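PDB 3MBR: glutamine cyclotransferase from Xanthomonas campestris, which probably catalyses the cyclisation of N-terminal glutamine residues of peptides to pyroglutamate with release of ammonia, and is folded as a beta-propeller that binds calcium. Local coordinates for residues A[13-18]-A[217-222]; A[76-81]-A[108-113]; A[151-156]-A[205-210]. The protein carries 1 engineered substitution. One frame throughout, in Å; residues are numbered along the deposited sequence.

Interaction 1: A[13-18]-A[217-222]; sequences KRYPHD and RLFVTG
Tyr15 meets Phe219, and His17 meets Thr221, in a buried contact that reaches across one strand of a single sheet: the strand 227-233 runs between 9-16 and 217-222 and pairs antiparallel with both. The aromatic pair is an offset edge-to-face contact, the edge of Phe219 turned to the face of Tyr15 with the planes at 78° and the ring centroids 5.9 Å apart. Its nearest atoms are Tyr15 CE1 and Phe219 CE1, at 4.0 Å. Within 217-222 the row goes on, because the guanidinium of Arg217 lays one face against the rim of the Phe219 ring, with Phe219 CZ over its centre. On the other strand, Lys13 CG sits over one face of the Tyr15 ring, toward its rim. The polar ends look to other partners: Tyr15 OH is hydrogen-bonded to Glu230 on the intervening strand, and Arg217 NE makes a salt bridge to Asp212.

This sheet is the blade that closes the propeller ring, since its outermost strand, 9-16, comes from the N-terminus while the other three come from the C-terminal end of the chain. His17 lies just past that strand. Its CG is anti to the backbone N (chi1 -180°), which carries the imidazole across to Thr221. Thr221 OG1 stands 3.3 Å above the imidazole plane of His17, over the ring centre, and Thr221 CG2 makes a CH-pi contact 4.0 Å from the His17 ring centroid. Trp225 O takes a hydrogen bond from His17 ND1 and Glu35 OE2 bonds to His17 NE2, which fixes the rotation of the ring, while Thr221 OG1 is bonded to Met227 O. Next along, Gly222 O comes within 3.3 Å of His17 CE1.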
loop_
_atom_site.group_PDB
_atom_site.type_symbol
_atom_site.label_atom_id
_atom_site.label_comp_id
_atom_site.label_asym_id
_atom_site.label_seq_id
_atom_site.Cartn_x
_atom_site.Cartn_y
_atom_site.Cartn_z
ATOM N N LYS A 13 -2.046 -14.593 -12.478
ATOM C CA LYS A 13 -3.038 -14.049 -13.352
ATOM C C LYS A 13 -2.838 -12.564 -13.546
ATOM O O LYS A 13 -2.442 -11.905 -12.599
ATOM C CB LYS A 13 -4.467 -14.368 -12.794
ATOM C CG LYS A 13 -5.542 -14.072 -13.748
ATOM C CD LYS A 13 -6.834 -14.777 -13.200
ATOM C CE LYS A 13 -8.075 -14.401 -14.004
ATOM N NZ LYS A 13 -9.330 -15.202 -13.568
ATOM N N ARG A 14 -3.141 -12.091 -14.759
ATOM C CA ARG A 14 -3.108 -10.636 -15.062
ATOM C C ARG A 14 -4.522 -10.230 -15.118
ATOM O O ARG A 14 -5.356 -10.922 -15.759
ATOM C CB ARG A 14 -2.391 -10.336 -16.396
ATOM C CG ARG A 14 -0.974 -10.877 -16.305
ATOM C CD ARG A 14 -0.202 -10.884 -17.676
ATOM N NE ARG A 14 1.091 -11.593 -17.459
ATOM C CZ ARG A 14 2.313 -11.049 -17.501
ATOM N NH1 ARG A 14 2.503 -9.766 -17.885
ATOM N NH2 ARG A 14 3.366 -11.821 -17.201
ATOM N N TYR A 15 -4.818 -9.077 -14.565
ATOM C CA TYR A 15 -6.175 -8.483 -14.583
ATOM C C TYR A 15 -6.051 -7.082 -15.183
ATOM O O TYR A 15 -5.035 -6.452 -15.043
ATOM C CB TYR A 15 -6.683 -8.352 -13.136
ATOM C CG TYR A 15 -6.796 -9.643 -12.380
ATOM C CD1 TYR A 15 -5.714 -10.179 -11.710
ATOM C CD2 TYR A 15 -8.046 -10.309 -12.357
ATOM C CE1 TYR A 15 -5.831 -11.368 -11.014
ATOM C CE2 TYR A 15 -8.172 -11.537 -11.633
ATOM C CZ TYR A 15 -7.046 -12.026 -10.936
ATOM O OH TYR A 15 -7.224 -13.174 -10.150
ATOM N N PRO A 16 -7.078 -6.586 -15.824
ATOM C CA PRO A 16 -7.027 -5.203 -16.348
ATOM C C PRO A 16 -6.918 -4.177 -15.219
ATOM O O PRO A 16 -7.589 -4.328 -14.193
ATOM C CB PRO A 16 -8.352 -5.033 -17.089
ATOM C CG PRO A 16 -9.171 -6.249 -16.797
ATOM C CD PRO A 16 -8.390 -7.246 -16.013
ATOM N N HIS A 17 -6.151 -3.105 -15.461
ATOM C CA HIS A 17 -6.156 -1.998 -14.539
ATOM C C HIS A 17 -6.323 -0.720 -15.323
ATOM O O HIS A 17 -5.779 -0.585 -16.456
ATOM C CB HIS A 17 -4.790 -1.965 -13.808
ATOM C CG HIS A 17 -4.626 -0.856 -12.782
ATOM N ND1 HIS A 17 -3.682 0.152 -12.949
ATOM C CD2 HIS A 17 -5.161 -0.671 -11.546
ATOM C CE1 HIS A 17 -3.700 0.958 -11.875
ATOM N NE2 HIS A 17 -4.606 0.486 -11.009
ATOM N N ASP A 18 -7.053 0.225 -14.760
ATOM C CA ASP A 18 -7.350 1.507 -15.447
ATOM C C ASP A 18 -6.100 2.365 -15.467
ATOM O O ASP A 18 -5.561 2.705 -14.424
ATOM C CB ASP A 18 -8.458 2.104 -14.588
ATOM C CG ASP A 18 -8.990 3.452 -15.083
ATOM O OD1 ASP A 18 -8.478 4.058 -16.051
ATOM O OD2 ASP A 18 -10.049 3.862 -14.511
ATOM N N ARG A 217 -4.474 -14.631 -1.742
ATOM C CA ARG A 217 -4.067 -14.051 -3.040
ATOM C C ARG A 217 -3.383 -12.720 -2.789
ATOM O O ARG A 217 -3.988 -11.833 -2.128
ATOM C CB ARG A 217 -5.294 -13.842 -3.951
ATOM C CG ARG A 217 -6.092 -15.142 -4.208
ATOM C CD ARG A 217 -7.155 -14.942 -5.255
ATOM N NE ARG A 217 -8.181 -14.029 -4.794
ATOM C CZ ARG A 217 -9.137 -13.521 -5.576
ATOM N NH1 ARG A 217 -9.226 -13.909 -6.884
ATOM N NH2 ARG A 217 -10.029 -12.709 -5.062
ATOM N N LEU A 218 -2.250 -12.510 -3.434
ATOM C CA LEU A 218 -1.477 -11.286 -3.306
ATOM C C LEU A 218 -1.557 -10.538 -4.626
ATOM O O LEU A 218 -1.225 -11.129 -5.677
ATOM C CB LEU A 218 -0.038 -11.650 -2.949
ATOM C CG LEU A 218 0.848 -10.421 -2.697
ATOM C CD1 LEU A 218 0.343 -9.584 -1.575
ATOM C CD2 LEU A 218 2.297 -10.923 -2.399
ATOM N N PHE A 219 -1.974 -9.253 -4.628
ATOM C CA PHE A 219 -2.095 -8.485 -5.855
ATOM C C PHE A 219 -1.154 -7.269 -5.812
ATOM O O PHE A 219 -1.003 -6.624 -4.766
ATOM C CB PHE A 219 -3.530 -7.926 -5.935
ATOM C CG PHE A 219 -4.593 -9.013 -5.954
ATOM C CD1 PHE A 219 -4.782 -9.838 -7.070
ATOM C CD2 PHE A 219 -5.390 -9.193 -4.839
ATOM C CE1 PHE A 219 -5.796 -10.798 -7.058
ATOM C CE2 PHE A 219 -6.361 -10.148 -4.836
ATOM C CZ PHE A 219 -6.559 -10.954 -5.931
ATOM N N VAL A 220 -0.597 -6.920 -6.973
ATOM C CA VAL A 220 0.215 -5.733 -7.066
ATOM C C VAL A 220 -0.157 -4.897 -8.303
ATOM O O VAL A 220 -0.467 -5.478 -9.379
ATOM C CB VAL A 220 1.750 -6.039 -7.092
ATOM C CG1 VAL A 220 2.173 -6.758 -5.845
ATOM C CG2 VAL A 220 2.155 -6.875 -8.250
ATOM N N THR A 221 -0.131 -3.592 -8.187
ATOM C CA THR A 221 -0.256 -2.741 -9.360
ATOM C C THR A 221 0.440 -1.421 -9.080
ATOM O O THR A 221 1.123 -1.277 -8.049
ATOM C CB THR A 221 -1.725 -2.518 -9.769
ATOM O OG1 THR A 221 -1.764 -1.972 -11.111
ATOM C CG2 THR A 221 -2.538 -1.635 -8.836
ATOM N N GLY A 222 0.387 -0.476 -10.009
ATOM C CA GLY A 222 1.084 0.792 -9.807
ATOM C C GLY A 222 0.532 1.874 -10.690
ATOM O O GLY A 222 -0.501 1.672 -11.406
#

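Interaction 2: A[76-81]-A[108-113]; sequences RLIQLT and WALTSD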
loop_
_atom_site.group_PDB
_atom_site.type_symbol
_atom_site.label_atom_id
_atom_site.label_comp_id
_atom_site.label_asym_id
_atom_site.label_seq_id
_atom_site.Cartn_x
_atom_site.Cartn_y
_atom_site.Cartn_z
ATOM N N ARG A 76 -14.820 0.957 8.515
ATOM C CA ARG A 76 -14.183 2.218 8.109
ATOM C C ARG A 76 -13.079 2.051 7.066
ATOM O O ARG A 76 -12.394 1.023 7.036
ATOM C CB ARG A 76 -13.558 2.958 9.348
ATOM C CG ARG A 76 -14.665 3.159 10.384
ATOM C CD ARG A 76 -14.372 3.910 11.567
ATOM N NE ARG A 76 -13.289 3.486 12.437
ATOM C CZ ARG A 76 -13.351 2.570 13.425
ATOM N NH1 ARG A 76 -14.411 1.802 13.634
ATOM N NH2 ARG A 76 -12.285 2.396 14.183
ATOM N N LEU A 77 -12.874 3.115 6.293
ATOM C CA LEU A 77 -11.719 3.244 5.400
ATOM C C LEU A 77 -10.916 4.419 5.866
ATOM O O LEU A 77 -11.436 5.521 5.999
ATOM C CB LEU A 77 -12.160 3.355 3.946
ATOM C CG LEU A 77 -11.097 3.235 2.890
ATOM C CD1 LEU A 77 -11.798 2.929 1.603
ATOM C CD2 LEU A 77 -10.294 4.472 2.741
ATOM N N ILE A 78 -9.664 4.176 6.207
ATOM C CA ILE A 78 -8.786 5.266 6.757
ATOM C C ILE A 78 -7.787 5.653 5.695
ATOM O O ILE A 78 -7.190 4.775 5.082
ATOM C CB ILE A 78 -8.104 4.736 8.082
ATOM C CG1 ILE A 78 -9.198 4.334 9.083
ATOM C CG2 ILE A 78 -7.168 5.795 8.618
ATOM C CD1 ILE A 78 -8.778 3.611 10.260
ATOM N N GLN A 79 -7.605 6.965 5.505
ATOM C CA GLN A 79 -6.711 7.422 4.454
ATOM C C GLN A 79 -5.790 8.510 4.952
ATOM O O GLN A 79 -6.210 9.394 5.715
ATOM C CB GLN A 79 -7.570 7.974 3.320
ATOM C CG GLN A 79 -6.714 8.448 2.107
ATOM C CD GLN A 79 -7.511 8.903 0.947
ATOM O OE1 GLN A 79 -8.558 9.508 1.091
ATOM N NE2 GLN A 79 -7.008 8.629 -0.261
ATOM N N LEU A 80 -4.538 8.528 4.479
ATOM C CA LEU A 80 -3.561 9.591 4.727
ATOM C C LEU A 80 -3.569 10.577 3.585
ATOM O O LEU A 80 -4.164 10.326 2.533
ATOM C CB LEU A 80 -2.142 9.030 4.932
ATOM C CG LEU A 80 -2.026 7.908 5.937
ATOM C CD1 LEU A 80 -0.597 7.331 5.867
ATOM C CD2 LEU A 80 -2.338 8.428 7.327
ATOM N N THR A 81 -2.943 11.740 3.809
ATOM C CA THR A 81 -2.722 12.642 2.700
ATOM C C THR A 81 -1.246 12.854 2.555
ATOM O O THR A 81 -0.449 12.685 3.519
ATOM C CB THR A 81 -3.388 14.010 2.929
ATOM O OG1 THR A 81 -2.882 14.598 4.148
ATOM C CG2 THR A 81 -4.897 13.943 2.923
ATOM N N TRP A 108 2.425 8.458 3.861
ATOM C CA TRP A 108 2.703 7.673 2.662
ATOM C C TRP A 108 1.809 6.475 2.515
ATOM O O TRP A 108 1.043 6.446 1.556
ATOM C CB TRP A 108 4.199 7.272 2.652
ATOM C CG TRP A 108 5.148 8.406 2.324
ATOM C CD1 TRP A 108 5.103 9.676 2.788
ATOM C CD2 TRP A 108 6.338 8.299 1.581
ATOM N NE1 TRP A 108 6.204 10.406 2.313
ATOM C CE2 TRP A 108 6.952 9.562 1.541
ATOM C CE3 TRP A 108 6.934 7.260 0.897
ATOM C CZ2 TRP A 108 8.161 9.801 0.856
ATOM C CZ3 TRP A 108 8.142 7.514 0.170
ATOM C CH2 TRP A 108 8.761 8.762 0.203
ATOM N N ALA A 109 1.862 5.529 3.452
ATOM C CA ALA A 109 1.082 4.304 3.265
ATOM C C ALA A 109 0.566 3.769 4.613
ATOM O O ALA A 109 1.100 4.123 5.678
ATOM C CB ALA A 109 1.826 3.265 2.481
ATOM N N LEU A 110 -0.446 2.899 4.537
ATOM C CA LEU A 110 -1.045 2.303 5.735
ATOM C C LEU A 110 -1.310 0.859 5.489
ATOM O O LEU A 110 -1.622 0.511 4.350
ATOM C CB LEU A 110 -2.458 2.927 6.034
ATOM C CG LEU A 110 -2.507 4.285 6.619
ATOM C CD1 LEU A 110 -3.952 4.806 6.654
ATOM C CD2 LEU A 110 -1.908 4.271 8.083
ATOM N N THR A 111 -1.312 0.034 6.535
ATOM C CA THR A 111 -1.948 -1.265 6.462
ATOM C C THR A 111 -2.403 -1.598 7.887
ATOM O O THR A 111 -2.332 -0.721 8.750
ATOM C CB THR A 111 -1.048 -2.351 5.842
ATOM O OG1 THR A 111 -1.838 -3.539 5.659
ATOM C CG2 THR A 111 0.177 -2.705 6.711
ATOM N N SER A 112 -2.853 -2.819 8.148
ATOM C CA SER A 112 -3.263 -3.194 9.516
ATOM C C SER A 112 -3.103 -4.649 9.701
ATOM O O SER A 112 -3.177 -5.446 8.729
ATOM C CB SER A 112 -4.676 -2.763 9.716
ATOM O OG SER A 112 -5.587 -3.567 8.974
ATOM N N ASP A 113 -2.915 -5.027 10.952
ATOM C CA ASP A 113 -3.032 -6.474 11.333
ATOM C C ASP A 113 -4.377 -6.600 12.049
ATOM O O ASP A 113 -5.326 -5.869 11.693
ATOM C CB ASP A 113 -1.851 -6.968 12.163
ATOM C CG ASP A 113 -1.723 -6.297 13.485
ATOM O OD1 ASP A 113 -2.604 -5.490 13.887
ATOM O OD2 ASP A 113 -0.695 -6.541 14.155
#
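The backbone oxygen Ala109 O has the methyl Leu80 CD1 lying against it at 3.6 Å, and this is about as polar as the contact becomes: no hydrogen bond runs between 76-81 and 108-113. A second carbonyl is treated alike from the opposite strand, with Leu110 CD1 at 3.6 Å from Ile78 O. What joins the two strands is therefore a small group of branched side chains, of which the two leucines reach the main chain of the opposite strand.

Leu80 and Leu110 reach toward each other tip to tip. Leu80 CD1 touches Leu110 CG at 3.7 Å and also reaches the main chain at Trp108, the first residue of a bulge, with 3.8 Å from Leu80 CD1 to Trp108 N. Leu110 CD1, in return, fits between Leu80 and Ile78. The side chains of Ile78 and Leu110 cross at about a right angle, and the contact is made by the short branch of the isoleucine, Ile78 CG2 to Leu110 CD1 at 3.9 Å. Ile78 CG2 is the branch anti to the backbone N, and that places it on Leu110 CD1.

The strand axes pass 7.3 Å apart and run at 155°, close to antiparallel, yet these are not sheet neighbours: the gap is filled by side chains. Such face-to-face apolar packing holds successive blades of a beta-propeller together. Strand 76-81 is second in its blade, next to 67-73, whose Val71 is touched by both Ile78 and Leu110. Strand 109-112 is the innermost of the following blade and begins at a classic beta bulge, Trp108 and Ala109 opposite Ser120. Beyond it, Leu117 and Met119 of strand 117-120 extend the apolar layer, while Ala109 turns its methyl to Glu154 on strand 152-158.

Interaction 3: A[151-156]-A[205-210]; sequences NLNELE and VLNGIA. With CA (calcium ion), chain B.
Glu154 and Glu156 reach Ile209 by the same route: in each, CG is anti to the backbone N and the chain then bends at chi2 (61° and 64°), so that both carboxylates turn toward the calcium ion between the strands. Each binds through one oxygen, Glu154 OE1 at 2.5 Å from the calcium and Glu156 OE2 at 2.4 Å. Two carbonyls join them, Ile209 O being 2.3 Å from the metal and Leu155 O 2.5 Å; a water and the backbone oxygen of Leu26 complete six ligands.

Glu154 OE1 has a second task. Ile209 N donates to it across the strands in a nearly straight bond of 2.9 Å, and Glu154 OE1 accepts with its lone pair anti to the other carboxylate oxygen. Ile209 thus holds the site at both ends of its backbone, with N steadying a ligand and O acting as one. Glu154 OE2 accepts a weak bond from Leu155 N, and Glu156 OE1 is bonded to Phe211 N, which, with the metal bonds, limits the rotation of both carboxylates. The calcium probably offsets the repulsion of two closely placed acids.

Strands 152-156 and 206-210 run almost parallel, 10° apart, as the innermost strands of adjacent propeller blades, and the ion sits close to the centre of the molecule, where the blades converge. Apolar parts fill in beside it: Ile209 CG2 packs on Glu156 CB at 3.6 Å, and Ile209 CG1 lies against Glu154 CG.

Further back along both strands, Asn153 ND2 donates to Leu206 O at 2.9 Å; the oxygen lies near the amide plane, and the donor approaches in the carbonyl plane. The other end of that amide, Asn153 OD1, accepts from Asn165. Asn207 and Gly208 form a classic beta bulge opposite Thr221.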
loop_
_atom_site.group_PDB
_atom_site.type_symbol
_atom_site.label_atom_id
_atom_site.label_comp_id
_atom_site.label_asym_id
_atom_site.label_seq_id
_atom_site.Cartn_x
_atom_site.Cartn_y
_atom_site.Cartn_z
ATOM N N ASN A 151 11.729 5.417 2.472
ATOM C CA ASN A 151 11.057 5.519 1.170
ATOM C C ASN A 151 10.255 4.284 0.896
ATOM O O ASN A 151 10.204 3.818 -0.223
ATOM C CB ASN A 151 12.046 5.785 0.001
ATOM C CG ASN A 151 12.353 7.215 -0.141
ATOM O OD1 ASN A 151 11.722 7.938 -0.958
ATOM N ND2 ASN A 151 13.322 7.658 0.592
ATOM N N LEU A 152 9.318 4.035 1.785
ATOM C CA LEU A 152 8.395 2.874 1.660
ATOM C C LEU A 152 7.024 3.318 1.207
ATOM O O LEU A 152 6.278 3.993 2.010
ATOM C CB LEU A 152 8.329 2.166 2.952
ATOM C CG LEU A 152 9.632 1.648 3.524
ATOM C CD1 LEU A 152 9.536 0.973 4.886
ATOM C CD2 LEU A 152 10.523 0.731 2.578
ATOM N N ASN A 153 6.743 3.291 -0.095
ATOM C CA ASN A 153 5.629 4.084 -0.623
ATOM C C ASN A 153 4.323 3.197 -0.510
ATOM O O ASN A 153 3.204 3.723 -0.827
ATOM C CB ASN A 153 5.821 4.594 -2.125
ATOM C CG ASN A 153 5.704 3.441 -3.171
ATOM O OD1 ASN A 153 5.809 2.306 -2.842
ATOM N ND2 ASN A 153 5.486 3.749 -4.410
ATOM N N GLU A 154 4.410 1.887 -0.124
ATOM C CA GLU A 154 3.166 1.110 0.060
ATOM C C GLU A 154 3.411 -0.015 1.016
ATOM O O GLU A 154 4.526 -0.591 1.036
ATOM C CB GLU A 154 2.736 0.566 -1.333
ATOM C CG GLU A 154 1.572 -0.455 -1.360
ATOM C CD GLU A 154 0.196 -0.028 -0.819
ATOM O OE1 GLU A 154 -0.803 -0.734 -1.096
ATOM O OE2 GLU A 154 0.156 0.946 0.004
ATOM N N LEU A 155 2.377 -0.346 1.807
ATOM C CA LEU A 155 2.472 -1.436 2.801
ATOM C C LEU A 155 1.340 -2.421 2.617
ATOM O O LEU A 155 0.227 -2.043 2.102
ATOM C CB LEU A 155 2.262 -0.838 4.210
ATOM C CG LEU A 155 3.371 0.150 4.677
ATOM C CD1 LEU A 155 3.021 0.663 6.088
ATOM C CD2 LEU A 155 4.748 -0.440 4.662
ATOM N N GLU A 156 1.563 -3.651 3.090
ATOM C CA GLU A 156 0.451 -4.579 3.169
ATOM C C GLU A 156 0.830 -5.627 4.219
ATOM O O GLU A 156 1.942 -6.202 4.156
ATOM C CB GLU A 156 0.229 -5.254 1.821
ATOM C CG GLU A 156 -1.037 -6.147 1.806
ATOM C CD GLU A 156 -2.331 -5.388 2.011
ATOM O OE1 GLU A 156 -3.360 -6.106 2.065
ATOM O OE2 GLU A 156 -2.364 -4.130 2.022
ATOM N N VAL A 205 5.416 3.834 -10.943
ATOM C CA VAL A 205 6.020 3.005 -9.929
ATOM C C VAL A 205 4.959 2.056 -9.403
ATOM O O VAL A 205 3.722 2.351 -9.393
ATOM C CB VAL A 205 6.563 3.787 -8.730
ATOM C CG1 VAL A 205 7.886 4.551 -9.087
ATOM C CG2 VAL A 205 5.542 4.720 -8.150
ATOM N N LEU A 206 5.406 0.897 -8.894
ATOM C CA LEU A 206 4.535 0.005 -8.087
ATOM C C LEU A 206 4.059 0.817 -6.898
ATOM O O LEU A 206 4.870 1.545 -6.262
ATOM C CB LEU A 206 5.351 -1.243 -7.652
ATOM C CG LEU A 206 4.500 -2.454 -7.167
ATOM C CD1 LEU A 206 5.263 -3.781 -7.293
ATOM C CD2 LEU A 206 4.013 -2.357 -5.744
ATOM N N ASN A 207 2.788 0.739 -6.593
ATOM C CA ASN A 207 2.291 1.579 -5.508
ATOM C C ASN A 207 1.081 0.960 -4.857
ATOM O O ASN A 207 0.425 1.602 -4.029
ATOM C CB ASN A 207 1.999 2.996 -6.003
ATOM C CG ASN A 207 2.308 4.011 -5.014
ATOM O OD1 ASN A 207 2.887 5.014 -5.438
ATOM N ND2 ASN A 207 1.823 3.890 -3.801
ATOM N N GLY A 208 0.725 -0.285 -5.188
ATOM C CA GLY A 208 -0.460 -0.908 -4.590
ATOM C C GLY A 208 -0.111 -2.357 -4.303
ATOM O O GLY A 208 0.305 -3.058 -5.268
ATOM N N ILE A 209 -0.226 -2.787 -3.074
ATOM C CA ILE A 209 -0.011 -4.179 -2.702
ATOM C C ILE A 209 -1.241 -4.571 -1.891
ATOM O O ILE A 209 -1.479 -3.928 -0.843
ATOM C CB ILE A 209 1.273 -4.396 -1.858
ATOM C CG1 ILE A 209 2.507 -3.873 -2.628
ATOM C CG2 ILE A 209 1.362 -5.889 -1.553
ATOM C CD1 ILE A 209 3.738 -3.755 -1.712
ATOM N N ALA A 210 -2.004 -5.560 -2.320
ATOM C CA ALA A 210 -3.221 -5.920 -1.607
ATOM C C ALA A 210 -3.283 -7.448 -1.339
ATOM O O ALA A 210 -3.068 -8.210 -2.272
ATOM C CB ALA A 210 -4.474 -5.495 -2.358
HETATM CA CA CA B . -1.830 -2.186 0.651
HETATM O O HOH W 1 -2.915 -0.796 2.316
#

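Overall arrangement
All three contacts are buried, but at different depths. Interaction 3 lies about 4 Å from the centre of the chain, interaction 2 about 8 Å and interaction 1 about 13 Å. Interaction 1 works within the closing blade, while interactions 2 and 3 each join neighbouring blades. Interactions 1 and 3 share that closing sheet, in which strands 217-222 and 206-212 pair through backbone bonds such as Phe219 N to Ala210 O. Thr111 of interaction 2 packs on Glu156 of interaction 3, where the blades that begin with strands 109-112 and 152-158 meet. Chemistry follows position: carboxylates and carbonyls round calcium at the hub, branched aliphatic side chains between blades, and rings further out.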